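Local coordinates for protein bifunctional endo-1,4-beta-xylanase A (Neocallimastix patriciarum, PDB 2VG9) that hydrolyses internal beta-1,4-xylosidic linkages of xylan as an endo-xylanase of glycoside hydrolase family 11, at residues N90-V95 against E111-E116; G97-R102 against W186-L191; I139-H144 against T155-F160. One frame throughout, in Å; residues are numbered along the deposited sequence.

Followed from the N terminus, the chain runs through several strands before strand 89-100, which illustrates how one long strand can pair with partners both near and far in sequence. Its earlier part, 90-95, is met by 111-116, closing the beta hairpin of contact 1. Its later part, 97-102, is held over until 186-191 returns, so contact 2 closes a much longer loop. Because their segments alternate along the chain, contacts 1 and 2 cross. Contact 3, 139-144 against 155-160, opens after contact 1 has closed and is nested inside the loop of contact 2. All three lie in one curled sheet of the jelly roll, where strand 110-115 runs between strands 89-100 and 153-163.

Contact 1: N90-V95 against E111-E116; sequences NSRLCV and EYYIIE. With ACT (acetate ion), chain D.
Over one face of the Tyr113 ring stands a single nitrogen of the Arg92 guanidinium, NH1, 3.4 Å from Tyr113 CE1, while Cys94 SG sits at the ring edge, 3.8 Å from Tyr113 CD1. These groups belong to one face of a beta hairpin in the jelly roll of this family 11 xylanase. The guanidinium does not lie flat on the ring: the two planes are 62° apart. A bend in the arginine chain at chi3 (75°) turns NH1 toward the tyrosine, and on the way Arg92 CD passes Ile115 CD1 at 4.0 Å. Tyr113 also meets Phe160 of strand 153-163, the two rings nearly parallel. On the reverse face of the hairpin, the edge of the Tyr112 ring receives Val95 CG1, and the Tyr112 hydroxyl is bonded to the backbone of Glu193. Val95 and Ile114 run side by side there, CB to CB at 3.8 Å. Their backbones form the hydrogen-bonded pair, with Val95 N giving to Ile114 O and Ile114 N to Val95 O. Near the start of strand 89-100, Asn90 ND2 makes a weak hydrogen bond, 3.3 Å, to OXT of an acetate ion, probably from the crystallisation liquor. At Glu116 the chain turns a corner, and its buried carboxylate is gripped by Arg167, Tyr77 and Tyr137. Its backbone nonetheless bonds across to the first strand: Glu116 N donates to Leu93 O at 2.9 Å.

Contact 2: G97-R102 against W186-L191; sequences GWFQNR and WGIGNL
Phe99 and Ile188 lie side by side and point the same way, whereas Leu191 comes across the phenylalanine at an oblique angle. The three meet where strand 89-100 of the jelly roll is joined by strand 190-200 and the loop leading into it; the two aliphatic side chains use different parts of the Phe99 ring. Ile188 CG2 stands over one face, displaced toward the rim, while the other branch of the isoleucine brings CD1 to 3.8 Å from Phe99 CE2. Leu191 instead puts CD1 at the ring edge, in plane and 4.0 Å from Phe99 CE1. Phe178 of helix 174-182 meets Phe99 edge-to-face, and the Tyr112 ring adjoins it too, so the aromatic ring joins sheet to helix. Gly189 suits the close approach of the backbones, for a side chain there would be directed into the carbonyl of Gln100. The neighbouring Gln100 and Asn190 form the hydrogen-bonded pair: Gln100 N to Asn190 O and Asn190 N to Gln100 O are both 2.8 Å. Their side chains occupy the face away from Phe99. With CG opposite the backbone N (chi1 178°) and a bend at chi2 (62°), Gln100 curls its amide back over the turn that follows, where OE1 accepts Arg102 N at 3.2 Å; its NE2 is bonded to Asn150. Asn190 reaches the same turn through a water, which accepts from Asn190 ND2 at 2.8 Å and donates to Arg102 O at 2.6 Å.

Contact 3: I139-H144 against T155-F160; sequences IFQMDH and TFKQYF
A bend at chi2 (-73°), followed by a straight run to its end, carries Lys157 across the strand boundary until NZ stands between Gln141 and Asp143. The strands are the two arms of an antiparallel hairpin, whose far end probably corresponds to the thumb of family 11 xylanases. Lys157 NZ forms a salt bridge with Asp143 OD1 at 2.7 Å, meeting the oxygen nearly along its C-O bond. The same nitrogen gives a hydrogen bond to a lone pair of Gln141 OE1, 3.1 Å away and in the amide plane. A methionine in place of Lys157 lacks the ammonium group and would probably leave the Asp143 carboxylate without its ionic mate and the Gln141 amide free to turn. Next along this face, Gln141 CB touches Tyr159 CD1 at 3.6 Å; the tyrosine hydroxyl is bonded to the backbone of Gly187.

On the opposite face, the Phe140 side chain leaves between its own backbone N and carbonyl carbon (chi1 53°), which sets its ring against the base of the Phe160 side chain. The planes are only 16° apart, yet the rings are slid so far that they barely overlap. Over one face of the Phe140 ring stands Phe160 CB, a CH-pi contact 3.6 Å from the centroid. Met142 SD makes an oblique Met-aromatic contact, 5.0 Å from the centroid of the Phe160 ring, and its CG packs on Phe160 CE2. Farther along, Gln158 OE1 comes to 3.5 Å from His144 CB, while Gln158 NE2 is bonded to Glu111. Gln158 OE1 is also reached by a water, which donates to it at 3.2 Å and to Asp143 O at 2.7 Å.

Contact 1: N90-V95 against E111-E116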
loop_
_atom_site.group_PDB
_atom_site.type_symbol
_atom_site.label_atom_id
_atom_site.label_comp_id
_atom_site.label_asym_id
_atom_site.label_seq_id
_atom_site.Cartn_x
_atom_site.Cartn_y
_atom_site.Cartn_z
ATOM N N ASN A 90 -6.541 -13.939 -2.204
ATOM C CA ASN A 90 -6.827 -12.869 -1.270
ATOM C C ASN A 90 -6.557 -11.518 -1.918
ATOM O O ASN A 90 -6.076 -11.433 -3.058
ATOM C CB ASN A 90 -5.999 -13.055 0.003
ATOM C CG ASN A 90 -4.507 -13.095 -0.260
ATOM O OD1 ASN A 90 -3.891 -12.059 -0.479
ATOM N ND2 ASN A 90 -3.907 -14.300 -0.181
ATOM N N SER A 91 -6.926 -10.462 -1.219
ATOM C CA SER A 91 -6.621 -9.135 -1.694
ATOM C C SER A 91 -6.710 -8.182 -0.513
ATOM O O SER A 91 -7.202 -8.543 0.569
ATOM C CB SER A 91 -7.537 -8.718 -2.864
ATOM O OG SER A 91 -8.891 -8.752 -2.500
ATOM N N ARG A 92 -6.209 -6.969 -0.714
ATOM C CA ARG A 92 -6.266 -5.962 0.313
ATOM C C ARG A 92 -6.356 -4.581 -0.307
ATOM O O ARG A 92 -5.884 -4.343 -1.438
ATOM C CB ARG A 92 -5.017 -6.042 1.182
ATOM C CG ARG A 92 -3.743 -5.563 0.481
ATOM C CD ARG A 92 -2.532 -5.793 1.380
ATOM N NE ARG A 92 -2.219 -7.214 1.378
ATOM C CZ ARG A 92 -1.067 -7.755 1.767
ATOM N NH1 ARG A 92 -0.065 -7.007 2.228
ATOM N NH2 ARG A 92 -0.929 -9.066 1.704
ATOM N N LEU A 93 -6.960 -3.675 0.452
ATOM C CA LEU A 93 -6.941 -2.242 0.154
ATOM C C LEU A 93 -6.220 -1.560 1.331
ATOM O O LEU A 93 -6.654 -1.666 2.502
ATOM C CB LEU A 93 -8.373 -1.721 0.042
ATOM C CG LEU A 93 -8.640 -0.250 -0.289
ATOM C CD1 LEU A 93 -8.131 0.074 -1.669
ATOM C CD2 LEU A 93 -10.172 0.032 -0.151
ATOM N N CYS A 94 -5.125 -0.868 1.018
ATOM C CA CYS A 94 -4.251 -0.354 2.059
ATOM C C CYS A 94 -3.515 0.921 1.677
ATOM O O CYS A 94 -3.296 1.196 0.502
ATOM C CB CYS A 94 -3.232 -1.441 2.478
ATOM S SG CYS A 94 -2.105 -1.957 1.156
ATOM N N VAL A 95 -3.112 1.694 2.677
ATOM C CA VAL A 95 -2.098 2.733 2.463
ATOM C C VAL A 95 -0.786 1.975 2.347
ATOM O O VAL A 95 -0.584 0.945 3.037
ATOM C CB VAL A 95 -1.969 3.715 3.648
ATOM C CG1 VAL A 95 -0.992 4.860 3.357
ATOM C CG2 VAL A 95 -3.321 4.260 4.097
ATOM N N GLU A 111 9.025 -1.631 3.945
ATOM C CA GLU A 111 7.798 -1.531 3.142
ATOM C C GLU A 111 6.657 -1.577 4.167
ATOM O O GLU A 111 6.619 -2.469 5.019
ATOM C CB GLU A 111 7.710 -2.715 2.183
ATOM C CG GLU A 111 6.511 -2.754 1.240
ATOM C CD GLU A 111 6.592 -3.962 0.314
ATOM O OE1 GLU A 111 6.304 -3.821 -0.889
ATOM O OE2 GLU A 111 6.971 -5.065 0.791
ATOM N N TYR A 112 5.761 -0.597 4.134
ATOM C CA TYR A 112 4.731 -0.474 5.172
ATOM C C TYR A 112 3.314 -0.548 4.551
ATOM O O TYR A 112 3.114 -0.218 3.363
ATOM C CB TYR A 112 4.937 0.814 6.000
ATOM C CG TYR A 112 4.593 2.103 5.258
ATOM C CD1 TYR A 112 3.246 2.493 5.099
ATOM C CD2 TYR A 112 5.598 2.928 4.713
ATOM C CE1 TYR A 112 2.889 3.660 4.422
ATOM C CE2 TYR A 112 5.255 4.168 4.031
ATOM C CZ TYR A 112 3.884 4.498 3.895
ATOM O OH TYR A 112 3.453 5.642 3.265
ATOM N N TYR A 113 2.368 -1.038 5.350
ATOM C CA TYR A 113 0.986 -1.263 4.949
ATOM C C TYR A 113 0.076 -0.772 6.067
ATOM O O TYR A 113 0.234 -1.148 7.243
ATOM C CB TYR A 113 0.702 -2.751 4.762
ATOM C CG TYR A 113 1.530 -3.423 3.722
ATOM C CD1 TYR A 113 1.037 -3.655 2.439
ATOM C CD2 TYR A 113 2.809 -3.874 4.036
ATOM C CE1 TYR A 113 1.834 -4.283 1.474
ATOM C CE2 TYR A 113 3.597 -4.483 3.105
ATOM C CZ TYR A 113 3.113 -4.692 1.836
ATOM O OH TYR A 113 3.952 -5.329 0.952
ATOM N N ILE A 114 -0.887 0.063 5.715
ATOM C CA ILE A 114 -1.942 0.365 6.660
ATOM C C ILE A 114 -3.201 -0.202 6.021
ATOM O O ILE A 114 -3.766 0.398 5.092
ATOM C CB ILE A 114 -2.080 1.884 6.940
ATOM C CG1 ILE A 114 -0.772 2.435 7.550
ATOM C CG2 ILE A 114 -3.249 2.159 7.893
ATOM C CD1 ILE A 114 -0.688 3.944 7.459
ATOM N N ILE A 115 -3.609 -1.385 6.494
ATOM C CA ILE A 115 -4.616 -2.152 5.760
ATOM C C ILE A 115 -5.998 -1.849 6.286
ATOM O O ILE A 115 -6.320 -2.166 7.434
ATOM C CB ILE A 115 -4.330 -3.676 5.785
ATOM C CG1 ILE A 115 -2.881 -3.954 5.355
ATOM C CG2 ILE A 115 -5.356 -4.440 4.945
ATOM C CD1 ILE A 115 -2.482 -5.443 5.342
ATOM N N GLU A 116 -6.805 -1.252 5.406
ATOM C CA GLU A 116 -8.165 -0.803 5.700
ATOM C C GLU A 116 -9.230 -1.865 5.454
ATOM O O GLU A 116 -10.256 -1.901 6.138
ATOM C CB GLU A 116 -8.470 0.439 4.851
ATOM C CG GLU A 116 -7.574 1.596 5.202
ATOM C CD GLU A 116 -7.976 2.220 6.559
ATOM O OE1 GLU A 116 -8.972 2.992 6.597
ATOM O OE2 GLU A 116 -7.306 1.923 7.575
HETATM C C ACT D . -0.790 -16.591 1.201
HETATM O O ACT D . 0.380 -16.891 1.572
HETATM O OXT ACT D . -0.891 -15.605 0.427
HETATM C CH3 ACT D . -2.002 -17.358 1.652
#

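Contact 2: G97-R102 against W186-L191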
loop_
_atom_site.group_PDB
_atom_site.type_symbol
_atom_site.label_atom_id
_atom_site.label_comp_id
_atom_site.label_asym_id
_atom_site.label_seq_id
_atom_site.Cartn_x
_atom_site.Cartn_y
_atom_site.Cartn_z
ATOM N N GLY A 97 3.727 2.217 1.176
ATOM C CA GLY A 97 4.907 2.981 0.800
ATOM C C GLY A 97 6.158 2.339 1.363
ATOM O O GLY A 97 6.116 1.182 1.826
ATOM N N TRP A 98 7.274 3.077 1.287
ATOM C CA TRP A 98 8.562 2.617 1.871
ATOM C C TRP A 98 9.219 3.664 2.756
ATOM O O TRP A 98 9.005 4.877 2.561
ATOM C CB TRP A 98 9.552 2.227 0.757
ATOM C CG TRP A 98 9.120 1.045 -0.098
ATOM C CD1 TRP A 98 8.137 1.033 -1.047
ATOM C CD2 TRP A 98 9.686 -0.269 -0.089
ATOM N NE1 TRP A 98 8.055 -0.206 -1.622
ATOM C CE2 TRP A 98 8.984 -1.030 -1.046
ATOM C CE3 TRP A 98 10.717 -0.877 0.635
ATOM C CZ2 TRP A 98 9.277 -2.389 -1.296
ATOM C CZ3 TRP A 98 10.999 -2.194 0.403
ATOM C CH2 TRP A 98 10.281 -2.950 -0.573
ATOM N N PHE A 99 10.020 3.209 3.732
ATOM C CA PHE A 99 11.029 4.068 4.378
ATOM C C PHE A 99 12.389 3.651 3.806
ATOM O O PHE A 99 12.828 2.497 3.972
ATOM C CB PHE A 99 11.073 3.959 5.922
ATOM C CG PHE A 99 9.733 4.123 6.615
ATOM C CD1 PHE A 99 8.743 4.994 6.111
ATOM C CD2 PHE A 99 9.463 3.410 7.796
ATOM C CE1 PHE A 99 7.509 5.138 6.765
ATOM C CE2 PHE A 99 8.238 3.564 8.449
ATOM C CZ PHE A 99 7.249 4.437 7.923
ATOM N N GLN A 100 13.021 4.586 3.107
ATOM C CA GLN A 100 14.287 4.356 2.429
ATOM C C GLN A 100 15.397 4.492 3.470
ATOM O O GLN A 100 15.381 5.415 4.299
ATOM C CB GLN A 100 14.474 5.386 1.308
ATOM C CG GLN A 100 15.822 5.305 0.507
ATOM C CD GLN A 100 16.023 3.987 -0.257
ATOM O OE1 GLN A 100 16.563 3.022 0.279
ATOM N NE2 GLN A 100 15.637 3.969 -1.526
ATOM N N ASN A 101 16.340 3.568 3.440
ATOM C CA ASN A 101 17.479 3.624 4.346
ATOM C C ASN A 101 18.816 3.886 3.630
ATOM O O ASN A 101 19.869 3.773 4.249
ATOM C CB ASN A 101 17.557 2.339 5.185
ATOM C CG ASN A 101 18.033 1.151 4.388
ATOM O OD1 ASN A 101 17.911 1.120 3.167
ATOM N ND2 ASN A 101 18.595 0.157 5.082
ATOM N N ARG A 102 18.780 4.195 2.340
ATOM C CA ARG A 102 20.004 4.557 1.607
ATOM C C ARG A 102 20.649 5.740 2.323
ATOM O O ARG A 102 19.977 6.721 2.632
ATOM C CB ARG A 102 19.714 4.880 0.133
ATOM C CG ARG A 102 20.981 5.168 -0.706
ATOM C CD ARG A 102 20.657 5.504 -2.163
ATOM N NE ARG A 102 20.465 4.309 -3.012
ATOM C CZ ARG A 102 19.344 4.009 -3.680
ATOM N NH1 ARG A 102 18.273 4.812 -3.621
ATOM N NH2 ARG A 102 19.296 2.904 -4.422
ATOM N N TRP A 186 10.895 0.564 16.570
ATOM C CA TRP A 186 11.272 0.171 15.225
ATOM C C TRP A 186 11.969 1.308 14.503
ATOM O O TRP A 186 11.575 2.465 14.639
ATOM C CB TRP A 186 10.063 -0.301 14.404
ATOM C CG TRP A 186 9.211 -1.342 15.109
ATOM C CD1 TRP A 186 9.583 -2.151 16.140
ATOM C CD2 TRP A 186 7.875 -1.708 14.772
ATOM N NE1 TRP A 186 8.546 -2.981 16.484
ATOM C CE2 TRP A 186 7.475 -2.714 15.669
ATOM C CE3 TRP A 186 6.966 -1.260 13.806
ATOM C CZ2 TRP A 186 6.205 -3.294 15.627
ATOM C CZ3 TRP A 186 5.697 -1.832 13.767
ATOM C CH2 TRP A 186 5.319 -2.819 14.685
ATOM N N GLY A 187 13.007 0.973 13.743
ATOM C CA GLY A 187 13.769 1.976 12.986
ATOM C C GLY A 187 12.968 2.578 11.826
ATOM O O GLY A 187 12.286 1.834 11.101
ATOM N N ILE A 188 13.070 3.908 11.668
ATOM C CA ILE A 188 12.291 4.698 10.702
ATOM C C ILE A 188 13.202 5.499 9.778
ATOM O O ILE A 188 13.852 6.446 10.227
ATOM C CB ILE A 188 11.345 5.724 11.416
ATOM C CG1 ILE A 188 10.488 5.053 12.518
ATOM C CG2 ILE A 188 10.509 6.534 10.371
ATOM C CD1 ILE A 188 9.350 4.119 11.997
ATOM N N GLY A 189 13.251 5.094 8.508
ATOM C CA GLY A 189 14.068 5.763 7.490
ATOM C C GLY A 189 13.350 6.923 6.819
ATOM O O GLY A 189 12.395 7.466 7.363
ATOM N N ASN A 190 13.816 7.307 5.639
ATOM C CA ASN A 190 13.287 8.512 4.964
ATOM C C ASN A 190 12.019 8.158 4.173
ATOM O O ASN A 190 11.960 7.116 3.535
ATOM C CB ASN A 190 14.328 9.099 4.017
ATOM C CG ASN A 190 15.549 9.679 4.741
ATOM O OD1 ASN A 190 15.446 10.221 5.844
ATOM N ND2 ASN A 190 16.712 9.590 4.089
ATOM N N LEU A 191 11.022 9.031 4.197
ATOM C CA LEU A 191 9.753 8.696 3.555
ATOM C C LEU A 191 9.835 8.688 2.012
ATOM O O LEU A 191 10.072 9.713 1.387
ATOM C CB LEU A 191 8.643 9.616 4.062
ATOM C CG LEU A 191 7.221 9.304 3.571
ATOM C CD1 LEU A 191 6.761 7.828 3.955
ATOM C CD2 LEU A 191 6.316 10.377 4.182
HETATM O O HOH W 1 17.559 7.693 2.185
#

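Contact 3: I139-H144 against T155-F160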
loop_
_atom_site.group_PDB
_atom_site.type_symbol
_atom_site.label_atom_id
_atom_site.label_comp_id
_atom_site.label_asym_id
_atom_site.label_seq_id
_atom_site.Cartn_x
_atom_site.Cartn_y
_atom_site.Cartn_z
ATOM N N ILE A 139 -0.760 -3.627 15.277
ATOM C CA ILE A 139 0.524 -3.346 14.686
ATOM C C ILE A 139 1.530 -4.488 14.917
ATOM O O ILE A 139 1.569 -5.130 16.004
ATOM C CB ILE A 139 1.066 -1.974 15.123
ATOM C CG1 ILE A 139 1.404 -1.955 16.632
ATOM C CG2 ILE A 139 0.063 -0.842 14.732
ATOM C CD1 ILE A 139 2.174 -0.701 17.137
ATOM N N PHE A 140 2.326 -4.758 13.892
ATOM C CA PHE A 140 3.359 -5.767 13.980
ATOM C C PHE A 140 4.331 -5.534 12.853
ATOM O O PHE A 140 4.016 -4.836 11.863
ATOM C CB PHE A 140 2.778 -7.210 13.924
ATOM C CG PHE A 140 1.871 -7.471 12.735
ATOM C CD1 PHE A 140 2.393 -7.980 11.542
ATOM C CD2 PHE A 140 0.508 -7.189 12.800
ATOM C CE1 PHE A 140 1.577 -8.225 10.432
ATOM C CE2 PHE A 140 -0.337 -7.421 11.667
ATOM C CZ PHE A 140 0.197 -7.932 10.486
ATOM N N GLN A 141 5.524 -6.114 13.003
ATOM C CA GLN A 141 6.513 -6.074 11.939
ATOM C C GLN A 141 6.972 -7.485 11.628
ATOM O O GLN A 141 6.774 -8.396 12.432
ATOM C CB GLN A 141 7.688 -5.124 12.261
ATOM C CG GLN A 141 8.383 -5.356 13.613
ATOM C CD GLN A 141 9.480 -6.386 13.528
ATOM O OE1 GLN A 141 10.173 -6.466 12.530
ATOM N NE2 GLN A 141 9.639 -7.192 14.583
ATOM N N MET A 142 7.529 -7.676 10.437
ATOM C CA MET A 142 8.047 -8.996 10.041
ATOM C C MET A 142 9.116 -8.881 8.973
ATOM O O MET A 142 9.169 -7.890 8.265
ATOM C CB MET A 142 6.919 -9.962 9.632
ATOM C CG MET A 142 6.214 -9.751 8.294
ATOM S SD MET A 142 4.612 -10.657 8.275
ATOM C CE MET A 142 5.128 -12.272 8.855
ATOM N N ASP A 143 10.000 -9.870 8.920
ATOM C CA ASP A 143 10.985 -9.971 7.860
ATOM C C ASP A 143 10.295 -10.370 6.554
ATOM O O ASP A 143 9.236 -11.033 6.544
ATOM C CB ASP A 143 12.077 -11.007 8.204
ATOM C CG ASP A 143 12.982 -10.584 9.361
ATOM O OD1 ASP A 143 13.013 -9.399 9.751
ATOM O OD2 ASP A 143 13.710 -11.456 9.890
ATOM N N HIS A 144 10.880 -9.930 5.453
ATOM C CA HIS A 144 10.498 -10.395 4.126
ATOM C C HIS A 144 11.755 -10.424 3.276
ATOM O O HIS A 144 12.665 -9.630 3.503
ATOM C CB HIS A 144 9.440 -9.495 3.497
ATOM C CG HIS A 144 8.818 -10.068 2.259
ATOM N ND1 HIS A 144 9.139 -9.628 0.990
ATOM C CD2 HIS A 144 7.909 -11.058 2.095
ATOM C CE1 HIS A 144 8.452 -10.318 0.097
ATOM N NE2 HIS A 144 7.712 -11.203 0.741
ATOM N N THR A 155 16.699 -9.061 2.173
ATOM C CA THR A 155 15.904 -9.275 3.356
ATOM C C THR A 155 15.675 -7.893 3.966
ATOM O O THR A 155 16.636 -7.170 4.231
ATOM C CB THR A 155 16.572 -10.295 4.313
ATOM O OG1 THR A 155 16.410 -11.616 3.762
ATOM C CG2 THR A 155 15.915 -10.270 5.703
ATOM N N PHE A 156 14.399 -7.511 4.118
ATOM C CA PHE A 156 14.027 -6.198 4.650
ATOM C C PHE A 156 12.875 -6.348 5.650
ATOM O O PHE A 156 12.430 -7.462 5.950
ATOM C CB PHE A 156 13.697 -5.195 3.505
ATOM C CG PHE A 156 12.560 -5.629 2.598
ATOM C CD1 PHE A 156 11.254 -5.144 2.797
ATOM C CD2 PHE A 156 12.791 -6.513 1.538
ATOM C CE1 PHE A 156 10.211 -5.556 1.977
ATOM C CE2 PHE A 156 11.756 -6.936 0.704
ATOM C CZ PHE A 156 10.458 -6.456 0.921
ATOM N N LYS A 157 12.404 -5.229 6.178
ATOM C CA LYS A 157 11.285 -5.247 7.129
ATOM C C LYS A 157 9.988 -4.764 6.485
ATOM O O LYS A 157 9.993 -3.851 5.640
ATOM C CB LYS A 157 11.591 -4.349 8.331
ATOM C CG LYS A 157 12.775 -4.830 9.181
ATOM C CD LYS A 157 12.387 -6.044 9.975
ATOM C CE LYS A 157 13.422 -6.377 11.022
ATOM N NZ LYS A 157 12.956 -7.555 11.778
ATOM N N GLN A 158 8.881 -5.366 6.910
ATOM C CA GLN A 158 7.555 -4.828 6.617
ATOM C C GLN A 158 6.920 -4.358 7.919
ATOM O O GLN A 158 7.003 -5.049 8.939
ATOM C CB GLN A 158 6.704 -5.889 5.924
ATOM C CG GLN A 158 7.235 -6.268 4.531
ATOM C CD GLN A 158 6.534 -7.471 3.939
ATOM O OE1 GLN A 158 6.253 -8.442 4.634
ATOM N NE2 GLN A 158 6.258 -7.413 2.652
ATOM N N TYR A 159 6.325 -3.169 7.917
ATOM C CA TYR A 159 5.541 -2.708 9.070
ATOM C C TYR A 159 4.075 -2.724 8.666
ATOM O O TYR A 159 3.732 -2.353 7.552
ATOM C CB TYR A 159 5.935 -1.297 9.552
ATOM C CG TYR A 159 7.347 -1.126 10.033
ATOM C CD1 TYR A 159 8.188 -2.236 10.243
ATOM C CD2 TYR A 159 7.835 0.142 10.333
ATOM C CE1 TYR A 159 9.511 -2.077 10.689
ATOM C CE2 TYR A 159 9.153 0.318 10.783
ATOM C CZ TYR A 159 9.981 -0.798 10.958
ATOM O OH TYR A 159 11.274 -0.602 11.400
ATOM N N PHE A 160 3.236 -3.128 9.607
ATOM C CA PHE A 160 1.785 -3.288 9.420
ATOM C C PHE A 160 1.003 -2.639 10.509
ATOM O O PHE A 160 1.370 -2.758 11.674
ATOM C CB PHE A 160 1.385 -4.791 9.460
ATOM C CG PHE A 160 1.904 -5.585 8.277
ATOM C CD1 PHE A 160 1.132 -5.686 7.111
ATOM C CD2 PHE A 160 3.177 -6.223 8.332
ATOM C CE1 PHE A 160 1.608 -6.407 5.983
ATOM C CE2 PHE A 160 3.648 -6.959 7.236
ATOM C CZ PHE A 160 2.871 -7.043 6.054
HETATM O O HOH W 2 7.084 -11.534 4.958
#